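Local coordinates for pyoverdine synthetase F (Pseudomonas aeruginosa PAO1, PDB 6CUL), which belongs to the pyoverdine synthetase proteins of Pseudomonas and has an alpha/beta fold built on a mixed sheet with a Rossmann-like parallel half, at residues I9-N14 and D146-V150; Y26-Y32 and E250-N254. One frame throughout, in Å; residues are numbered along the deposited sequence.

Contact 1. Residues I9-N14 and D146-V150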
ATOM      1  N   ILE A   9       1.106   6.452   4.500  1.00 32.19           N
ATOM      2  CA  ILE A   9       0.653   7.055   3.258  1.00 42.08           C
ATOM      3  C   ILE A   9      -0.013   6.102   2.264  1.00 35.13           C
ATOM      4  O   ILE A   9       0.541   5.107   1.954  1.00 36.71           O
ATOM      5  CB  ILE A   9       1.804   7.771   2.488  1.00 35.74           C
ATOM      6  CG1 ILE A   9       2.634   8.644   3.393  1.00 30.34           C
ATOM      7  CG2 ILE A   9       1.259   8.590   1.353  1.00 33.70           C
ATOM      8  CD1 ILE A   9       3.800   9.276   2.721  1.00 32.39           C
ATOM      9  N   TRP A  10      -1.181   6.439   1.779  1.00 37.04           N
ATOM     10  CA  TRP A  10      -1.825   5.663   0.781  1.00 37.55           C
ATOM     11  C   TRP A  10      -2.802   6.455  -0.136  1.00 47.10           C
ATOM     12  O   TRP A  10      -3.449   7.351   0.272  1.00 41.99           O
ATOM     13  CB  TRP A  10      -2.507   4.514   1.438  1.00 37.04           C
ATOM     14  CG  TRP A  10      -3.638   4.894   2.255  1.00 36.59           C
ATOM     15  CD1 TRP A  10      -3.920   6.100   2.735  1.00 36.05           C
ATOM     16  CD2 TRP A  10      -4.651   4.033   2.728  1.00 46.05           C
ATOM     17  NE1 TRP A  10      -5.027   6.066   3.460  1.00 30.64           N
ATOM     18  CE2 TRP A  10      -5.503   4.795   3.481  1.00 30.45           C
ATOM     19  CE3 TRP A  10      -4.885   2.671   2.629  1.00 43.90           C
ATOM     20  CZ2 TRP A  10      -6.563   4.278   4.062  1.00 31.97           C
ATOM     21  CZ3 TRP A  10      -5.929   2.177   3.221  1.00 28.46           C
ATOM     22  CH2 TRP A  10      -6.755   2.959   3.923  1.00 34.27           C
ATOM     23  N   SER A  11      -2.901   6.079  -1.362  1.00 44.78           N
ATOM     24  CA  SER A  11      -3.795   6.733  -2.223  1.00 37.26           C
ATOM     25  C   SER A  11      -5.123   6.090  -1.965  1.00 39.55           C
ATOM     26  O   SER A  11      -5.251   4.976  -2.295  1.00 37.64           O
ATOM     27  CB  SER A  11      -3.430   6.419  -3.660  1.00 33.18           C
ATOM     28  OG  SER A  11      -2.308   7.071  -4.109  1.00 38.44           O
ATOM     29  N   LEU A  12      -6.128   6.807  -1.511  1.00 30.68           N
ATOM     30  CA  LEU A  12      -7.420   6.232  -1.265  1.00 34.05           C
ATOM     31  C   LEU A  12      -8.017   5.510  -2.475  1.00 33.55           C
ATOM     32  O   LEU A  12      -8.654   4.540  -2.313  1.00 30.60           O
ATOM     33  CB  LEU A  12      -8.392   7.305  -0.844  1.00 32.59           C
ATOM     34  CG  LEU A  12      -8.201   7.957   0.499  1.00 33.05           C
ATOM     35  CD1 LEU A  12      -9.244   8.975   0.758  1.00 41.40           C
ATOM     36  CD2 LEU A  12      -8.188   6.969   1.630  1.00 30.91           C
ATOM     37  N   ARG A  13      -7.765   5.996  -3.666  1.00 36.31           N
ATOM     38  CA  ARG A  13      -8.256   5.393  -4.853  1.00 27.35           C
ATOM     39  C   ARG A  13      -7.759   3.958  -5.028  1.00 28.92           C
ATOM     40  O   ARG A  13      -8.455   3.183  -5.543  1.00 27.24           O
ATOM     41  CB  ARG A  13      -7.975   6.280  -6.054  1.00 29.14           C
ATOM     42  CG  ARG A  13      -6.553   6.715  -6.313  1.00 32.69           C
ATOM     43  CD  ARG A  13      -6.509   7.996  -7.109  1.00 27.20           C
ATOM     44  NE  ARG A  13      -5.207   8.473  -7.420  1.00 17.49           N
ATOM     45  CZ  ARG A  13      -4.368   8.974  -6.565  1.00 22.84           C
ATOM     46  NH1 ARG A  13      -4.672   9.099  -5.324  1.00 24.04           N
ATOM     47  NH2 ARG A  13      -3.225   9.345  -6.966  1.00 30.86           N
ATOM     48  N   ASN A  14      -6.529   3.691  -4.636  1.00 29.50           N
ATOM     49  CA  ASN A  14      -5.954   2.398  -4.648  1.00 28.91           C
ATOM     50  C   ASN A  14      -6.626   1.449  -3.656  1.00 34.14           C
ATOM     51  O   ASN A  14      -6.734   0.333  -3.908  1.00 34.44           O
ATOM     52  CB  ASN A  14      -4.485   2.491  -4.421  1.00 40.21           C
ATOM     53  CG  ASN A  14      -3.816   1.166  -4.531  1.00 34.04           C
ATOM     54  OD1 ASN A  14      -3.345   0.667  -3.592  1.00 38.97           O
ATOM     55  ND2 ASN A  14      -3.845   0.588  -5.667  1.00 26.15           N
ATOM     56  N   ASP A 146       1.543   2.299   1.650  1.00 28.63           N
ATOM     57  CA  ASP A 146       0.747   1.206   1.200  1.00 24.48           C
ATOM     58  C   ASP A 146      -0.070   1.719   0.016  1.00 38.57           C
ATOM     59  O   ASP A 146      -1.082   2.387   0.192  1.00 51.20           O
ATOM     60  CB  ASP A 146      -0.230   0.782   2.232  1.00 28.53           C
ATOM     61  CG  ASP A 146      -1.454   0.138   1.634  1.00 29.44           C
ATOM     62  OD1 ASP A 146      -1.384  -0.637   0.728  1.00 18.86           O
ATOM     63  OD2 ASP A 146      -2.524   0.437   2.091  1.00 38.47           O
ATOM     64  N   GLY A 147       0.256   1.348  -1.186  1.00 34.78           N
ATOM     65  CA  GLY A 147      -0.506   1.836  -2.314  1.00 39.21           C
ATOM     66  C   GLY A 147      -0.590   3.320  -2.581  1.00 38.31           C
ATOM     67  O   GLY A 147      -1.637   3.807  -2.854  1.00 34.34           O
ATOM     68  N   LEU A 148       0.503   4.034  -2.430  1.00 34.46           N
ATOM     69  CA  LEU A 148       0.523   5.440  -2.778  1.00 40.37           C
ATOM     70  C   LEU A 148       0.961   5.450  -4.241  1.00 40.47           C
ATOM     71  O   LEU A 148       2.031   5.035  -4.546  1.00 37.58           O
ATOM     72  CB  LEU A 148       1.481   6.213  -1.916  1.00 34.47           C
ATOM     73  CG  LEU A 148       1.924   7.523  -2.556  1.00 40.71           C
ATOM     74  CD1 LEU A 148       0.793   8.484  -2.769  1.00 35.23           C
ATOM     75  CD2 LEU A 148       3.012   8.186  -1.780  1.00 38.12           C
ATOM     76  N   LEU A 149       0.117   5.964  -5.118  1.00 41.82           N
ATOM     77  CA  LEU A 149       0.292   5.936  -6.550  1.00 44.94           C
ATOM     78  C   LEU A 149       1.367   6.841  -7.180  1.00 44.30           C
ATOM     79  O   LEU A 149       1.750   6.641  -8.283  1.00 42.39           O
ATOM     80  CB  LEU A 149      -1.072   6.106  -7.229  1.00 44.92           C
ATOM     81  CG  LEU A 149      -2.287   5.305  -6.798  1.00 26.07           C
ATOM     82  CD1 LEU A 149      -3.477   5.505  -7.658  1.00 26.61           C
ATOM     83  CD2 LEU A 149      -1.962   3.865  -6.775  1.00 40.98           C
ATOM     84  N   VAL A 150       1.804   7.851  -6.465  1.00 43.17           N
ATOM     85  CA  VAL A 150       2.823   8.729  -6.895  1.00 37.73           C
ATOM     86  C   VAL A 150       4.128   8.006  -6.671  1.00 49.36           C
ATOM     87  O   VAL A 150       4.266   7.309  -5.728  1.00 42.85           O
ATOM     88  CB  VAL A 150       2.740  10.035  -6.109  1.00 44.35           C
ATOM     89  CG1 VAL A 150       3.889  10.957  -6.370  1.00 46.58           C
ATOM     90  CG2 VAL A 150       1.468  10.747  -6.413  1.00 41.32           C
TER
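Ser-11 and Leu-149 meet at the C-terminal ends of the adjacent parallel strands 6-9 and 142-145, where the turn leading from strand 6-9 into helix 12-17 faces the loop after strand 142-145; this is the point of a Rossmann-like sheet at which the strand order reverses and a crevice commonly opens. The backbone of Leu-149 donates through N to Ser-11 OG over 2.9 Å and almost straight, at 175°. OG lies beside its own backbone N, turned away from the carbonyl carbon, and also hydrogen-bonds Asp-61, so two bonds fix its rotation. Backbone bonds flank this grip: Asp-146 N donates to Ile-9 O (3.0 Å), and Ser-11 N reaches Gly-147 O at 3.0 Å from above the carbonyl plane.

On the apolar side, Ile-9 CG2 crosses the end of Leu-148, 3.6 Å from its CD2. Trp-10 and Asp-146 run side by side with ring and carboxylate planes 45° apart. Asp-146 OD2 lies at the indole edge, near the ring plane and 3.3 Å from Trp-10 CE3, and is also hydrogen-bonded to Tyr-8 OH.

Arg-13 starts with CG wedged between its backbone N and carbonyl carbon (chi1 55°), then extends to NE, so that its end approaches Leu-149 from the opposite direction. Its charged end is tied to Asp-61 and Asp-62, and NE also bonds a bound citric acid. Leu-149 CD1 covers one face of the guanidinium, off-centre toward the rim, at 3.4 Å from Arg-13 NE. The other branch of Leu-149, CD2, lies against Asn-14 CB at 3.7 Å, and Asn-14 OD1 rests 3.3 Å from the CA of Gly-147.

Contact 2. Residues Y26-Y32 and E250-N254; sequences YKGEQRY and ELRWN
A beta-hairpin made of strands 23-26 and 29-32, closed by a type I' turn from Tyr-26 to Glu-29, lies here against the N-terminal part of helix 248-271. Trp-253 projects from the helix toward the hairpin, and Arg-31 crosses it at about a right angle. Arg-31 CB sits over one face of the indole, 3.7 Å from the centroid of the five-membered ring of Trp-253, a CH-pi contact.

Tyr-26 reaches the helix with the far end of its side chain, since CG stands opposite the backbone N (chi1 175°) and carries the ring across to Glu-250, Trp-253 and Asn-254. Its ring meets the six-membered ring of Trp-253 obliquely, with planes 40° apart and centroids 5.1 Å from each other. On the way it passes the aliphatic part of Glu-250, where CG lies 3.3 Å from Tyr-26 CD1. The hydroxyl ends beside the Asn-254 amide, and Asn-254 ND2 gives Tyr-26 OH a weak hydrogen bond of 3.3 Å.

Glu-250 is bent at its second torsion, and its two oxygens divide their work: OE1 is hydrogen-bonded to Thr-247 N, just before the helix, whereas OE2 takes a weak bond from Lys-27 N at 3.5 Å. At the other end of the hairpin, Trp-253 NE1 donates nearly within the indole plane to Tyr-32 O over 3.1 Å, the donor lying 60° out of the plane of the Tyr-32 carbonyl.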
ATOM      1  N   TYR A  26     -15.194 -15.215  -1.495  1.00 37.01           N
ATOM      2  CA  TYR A  26     -13.981 -15.996  -1.392  1.00 31.36           C
ATOM      3  C   TYR A  26     -14.369 -17.426  -1.118  1.00 31.17           C
ATOM      4  O   TYR A  26     -15.355 -17.635  -0.475  1.00 28.04           O
ATOM      5  CB  TYR A  26     -13.204 -15.447  -0.187  1.00 34.87           C
ATOM      6  CG  TYR A  26     -11.984 -16.195   0.167  1.00 33.42           C
ATOM      7  CD1 TYR A  26     -10.785 -15.920  -0.437  1.00 33.66           C
ATOM      8  CD2 TYR A  26     -12.022 -17.186   1.080  1.00 35.59           C
ATOM      9  CE1 TYR A  26      -9.679 -16.633  -0.150  1.00 30.58           C
ATOM     10  CE2 TYR A  26     -10.923 -17.894   1.365  1.00 33.26           C
ATOM     11  CZ  TYR A  26      -9.763 -17.610   0.741  1.00 30.90           C
ATOM     12  OH  TYR A  26      -8.693 -18.299   1.067  1.00 30.88           O
ATOM     13  N   LYS A  27     -13.736 -18.397  -1.782  1.00 38.05           N
ATOM     14  CA  LYS A  27     -13.983 -19.801  -1.490  1.00 38.99           C
ATOM     15  C   LYS A  27     -15.464 -20.221  -1.501  1.00 50.75           C
ATOM     16  O   LYS A  27     -15.877 -21.071  -0.703  1.00 58.15           O
ATOM     17  CB  LYS A  27     -13.570 -20.015  -0.073  1.00 33.57           C
ATOM     18  CG  LYS A  27     -12.310 -20.724   0.154  1.00 46.38           C
ATOM     19  CD  LYS A  27     -12.101 -20.781   1.658  1.00 50.27           C
ATOM     20  CE  LYS A  27     -12.615 -22.042   2.286  1.00 46.04           C
ATOM     21  NZ  LYS A  27     -12.487 -21.854   3.737  1.00 42.72           N
ATOM     22  N   GLY A  28     -16.277 -19.678  -2.367  1.00 36.98           N
ATOM     23  CA  GLY A  28     -17.672 -19.978  -2.314  1.00 24.61           C
ATOM     24  C   GLY A  28     -18.479 -19.174  -1.300  1.00 33.24           C
ATOM     25  O   GLY A  28     -19.659 -19.297  -1.269  1.00 37.48           O
ATOM     26  N   GLU A  29     -17.874 -18.393  -0.429  1.00 39.36           N
ATOM     27  CA  GLU A  29     -18.640 -17.506   0.440  1.00 43.15           C
ATOM     28  C   GLU A  29     -18.082 -16.127   0.543  1.00 37.18           C
ATOM     29  O   GLU A  29     -17.895 -15.611  -0.450  1.00 38.08           O
ATOM     30  CB  GLU A  29     -19.077 -18.097   1.745  1.00 40.99           C
ATOM     31  CG  GLU A  29     -20.591 -18.077   1.756  1.00 43.37           C
ATOM     32  CD  GLU A  29     -21.156 -16.852   1.067  1.00 42.72           C
ATOM     33  OE1 GLU A  29     -21.239 -15.806   1.691  1.00 42.39           O
ATOM     34  OE2 GLU A  29     -21.536 -16.927  -0.093  1.00 46.85           O
ATOM     35  N   GLN A  30     -17.820 -15.537   1.694  1.00 39.81           N
ATOM     36  CA  GLN A  30     -17.286 -14.175   1.716  1.00 36.68           C
ATOM     37  C   GLN A  30     -16.197 -13.879   2.723  1.00 31.47           C
ATOM     38  O   GLN A  30     -16.087 -14.570   3.687  1.00 28.44           O
ATOM     39  CB  GLN A  30     -18.435 -13.224   1.894  1.00 35.76           C
ATOM     40  CG  GLN A  30     -18.867 -12.643   0.575  1.00 35.11           C
ATOM     41  CD  GLN A  30     -19.822 -11.520   0.743  1.00 43.81           C
ATOM     42  OE1 GLN A  30     -20.661 -11.513   1.645  1.00 49.14           O
ATOM     43  NE2 GLN A  30     -19.670 -10.524  -0.097  1.00 45.80           N
ATOM     44  N   ARG A  31     -15.374 -12.857   2.485  1.00 26.78           N
ATOM     45  CA  ARG A  31     -14.316 -12.592   3.390  1.00 24.45           C
ATOM     46  C   ARG A  31     -14.290 -11.063   3.426  1.00 26.16           C
ATOM     47  O   ARG A  31     -14.490 -10.405   2.465  1.00 25.51           O
ATOM     48  CB  ARG A  31     -13.007 -13.102   2.798  1.00 29.59           C
ATOM     49  CG  ARG A  31     -12.164 -14.051   3.613  1.00 37.67           C
ATOM     50  CD  ARG A  31     -12.851 -15.365   3.817  1.00 40.35           C
ATOM     51  NE  ARG A  31     -12.085 -16.450   4.386  1.00 27.65           N
ATOM     52  CZ  ARG A  31     -12.595 -17.647   4.576  1.00 37.96           C
ATOM     53  NH1 ARG A  31     -13.807 -17.907   4.206  1.00 53.69           N
ATOM     54  NH2 ARG A  31     -11.919 -18.596   5.140  1.00 38.23           N
ATOM     55  N   TYR A  32     -13.986 -10.503   4.549  1.00 30.00           N
ATOM     56  CA  TYR A  32     -13.867  -9.074   4.677  1.00 30.50           C
ATOM     57  C   TYR A  32     -12.498  -8.611   4.208  1.00 28.48           C
ATOM     58  O   TYR A  32     -11.526  -9.026   4.721  1.00 30.30           O
ATOM     59  CB  TYR A  32     -14.119  -8.670   6.120  1.00 31.89           C
ATOM     60  CG  TYR A  32     -13.854  -7.241   6.423  1.00 32.93           C
ATOM     61  CD1 TYR A  32     -14.778  -6.257   6.153  1.00 28.42           C
ATOM     62  CD2 TYR A  32     -12.694  -6.885   6.976  1.00 31.24           C
ATOM     63  CE1 TYR A  32     -14.523  -4.975   6.426  1.00 26.07           C
ATOM     64  CE2 TYR A  32     -12.435  -5.610   7.251  1.00 38.76           C
ATOM     65  CZ  TYR A  32     -13.354  -4.657   6.984  1.00 34.50           C
ATOM     66  OH  TYR A  32     -12.969  -3.425   7.288  1.00 30.90           O
ATOM     67  N   GLU A 250      -9.422 -13.637  -4.322  1.00 34.16           N
ATOM     68  CA  GLU A 250      -8.849 -14.619  -3.422  1.00 36.35           C
ATOM     69  C   GLU A 250      -7.337 -14.478  -3.226  1.00 33.38           C
ATOM     70  O   GLU A 250      -6.863 -14.620  -2.178  1.00 38.15           O
ATOM     71  CB  GLU A 250      -9.165 -16.019  -3.868  1.00 34.18           C
ATOM     72  CG  GLU A 250     -10.586 -16.443  -3.689  1.00 36.52           C
ATOM     73  CD  GLU A 250     -11.116 -17.221  -4.843  1.00 37.60           C
ATOM     74  OE1 GLU A 250     -10.424 -17.355  -5.786  1.00 37.00           O
ATOM     75  OE2 GLU A 250     -12.225 -17.659  -4.797  1.00 38.65           O
ATOM     76  N   LEU A 251      -6.597 -14.250  -4.272  1.00 34.63           N
ATOM     77  CA  LEU A 251      -5.171 -14.060  -4.145  1.00 42.31           C
ATOM     78  C   LEU A 251      -4.778 -12.820  -3.330  1.00 38.17           C
ATOM     79  O   LEU A 251      -3.955 -12.919  -2.507  1.00 42.42           O
ATOM     80  CB  LEU A 251      -4.494 -14.048  -5.504  1.00 48.20           C
ATOM     81  CG  LEU A 251      -2.979 -14.017  -5.527  1.00 50.45           C
ATOM     82  CD1 LEU A 251      -2.389 -14.877  -4.452  1.00 54.74           C
ATOM     83  CD2 LEU A 251      -2.475 -14.486  -6.845  1.00 38.77           C
ATOM     84  N   ARG A 252      -5.442 -11.706  -3.545  1.00 43.44           N
ATOM     85  CA  ARG A 252      -5.170 -10.508  -2.805  1.00 40.53           C
ATOM     86  C   ARG A 252      -5.404 -10.694  -1.346  1.00 33.51           C
ATOM     87  O   ARG A 252      -4.599 -10.340  -0.607  1.00 31.89           O
ATOM     88  CB  ARG A 252      -6.067  -9.350  -3.256  1.00 24.76           C
ATOM     89  CG  ARG A 252      -5.720  -8.715  -4.578  1.00 44.08           C
ATOM     90  CD  ARG A 252      -6.311  -7.318  -4.828  1.00 35.46           C
ATOM     91  NE  ARG A 252      -7.580  -7.035  -4.281  1.00 23.10           N
ATOM     92  CZ  ARG A 252      -8.614  -6.683  -4.982  1.00 22.36           C
ATOM     93  NH1 ARG A 252      -8.550  -6.545  -6.250  1.00 14.28           N
ATOM     94  NH2 ARG A 252      -9.713  -6.439  -4.369  1.00 36.90           N
ATOM     95  N   TRP A 253      -6.539 -11.250  -0.990  1.00 33.41           N
ATOM     96  CA  TRP A 253      -6.855 -11.508   0.377  1.00 32.87           C
ATOM     97  C   TRP A 253      -5.822 -12.480   0.954  1.00 31.33           C
ATOM     98  O   TRP A 253      -5.215 -12.155   1.855  1.00 30.88           O
ATOM     99  CB  TRP A 253      -8.289 -12.076   0.461  1.00 28.17           C
ATOM    100  CG  TRP A 253      -8.928 -12.077   1.801  1.00 33.40           C
ATOM    101  CD1 TRP A 253      -9.736 -11.150   2.314  1.00 24.79           C
ATOM    102  CD2 TRP A 253      -8.789 -13.064   2.793  1.00 33.21           C
ATOM    103  NE1 TRP A 253     -10.099 -11.477   3.535  1.00 27.59           N
ATOM    104  CE2 TRP A 253      -9.533 -12.663   3.865  1.00 25.07           C
ATOM    105  CE3 TRP A 253      -8.095 -14.263   2.874  1.00 23.83           C
ATOM    106  CZ2 TRP A 253      -9.597 -13.409   5.019  1.00 34.38           C
ATOM    107  CZ3 TRP A 253      -8.148 -14.965   3.981  1.00 29.72           C
ATOM    108  CH2 TRP A 253      -8.895 -14.556   5.055  1.00 29.92           C
ATOM    109  N   ASN A 254      -5.557 -13.581   0.350  1.00 34.69           N
ATOM    110  CA  ASN A 254      -4.603 -14.446   0.930  1.00 31.70           C
ATOM    111  C   ASN A 254      -3.183 -13.873   1.102  1.00 34.83           C
ATOM    112  O   ASN A 254      -2.565 -14.100   2.084  1.00 34.97           O
ATOM    113  CB  ASN A 254      -4.547 -15.680   0.119  1.00 30.62           C
ATOM    114  CG  ASN A 254      -5.746 -16.526   0.306  1.00 32.48           C
ATOM    115  OD1 ASN A 254      -6.538 -16.296   1.139  1.00 29.21           O
ATOM    116  ND2 ASN A 254      -5.861 -17.509  -0.490  1.00 41.09           N
TER

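In the fold
Contact 1 lies near the middle of the chain and is partly buried, whereas contact 2 is a surface contact with its centre about 19 Å from the chain centre. Their centres are 22 Å apart and their segments alternate along the sequence; the two contacts do not touch, their nearest atoms being about 7 Å apart. Contact 1 joins the segments following two neighbouring strands of the main sheet, and its bonds are short and mostly backbone-borne. Contact 2 instead packs a separate hairpin on helix 248-271 through aromatic and aliphatic side chains, with two of its three hydrogen bonds weak. Charge is likewise placed differently: Arg-13 lies in a cluster of aspartates, with its side chain about 8 Å from the bound FGD, while Arg-31 contributes its hydrocarbon to an indole face.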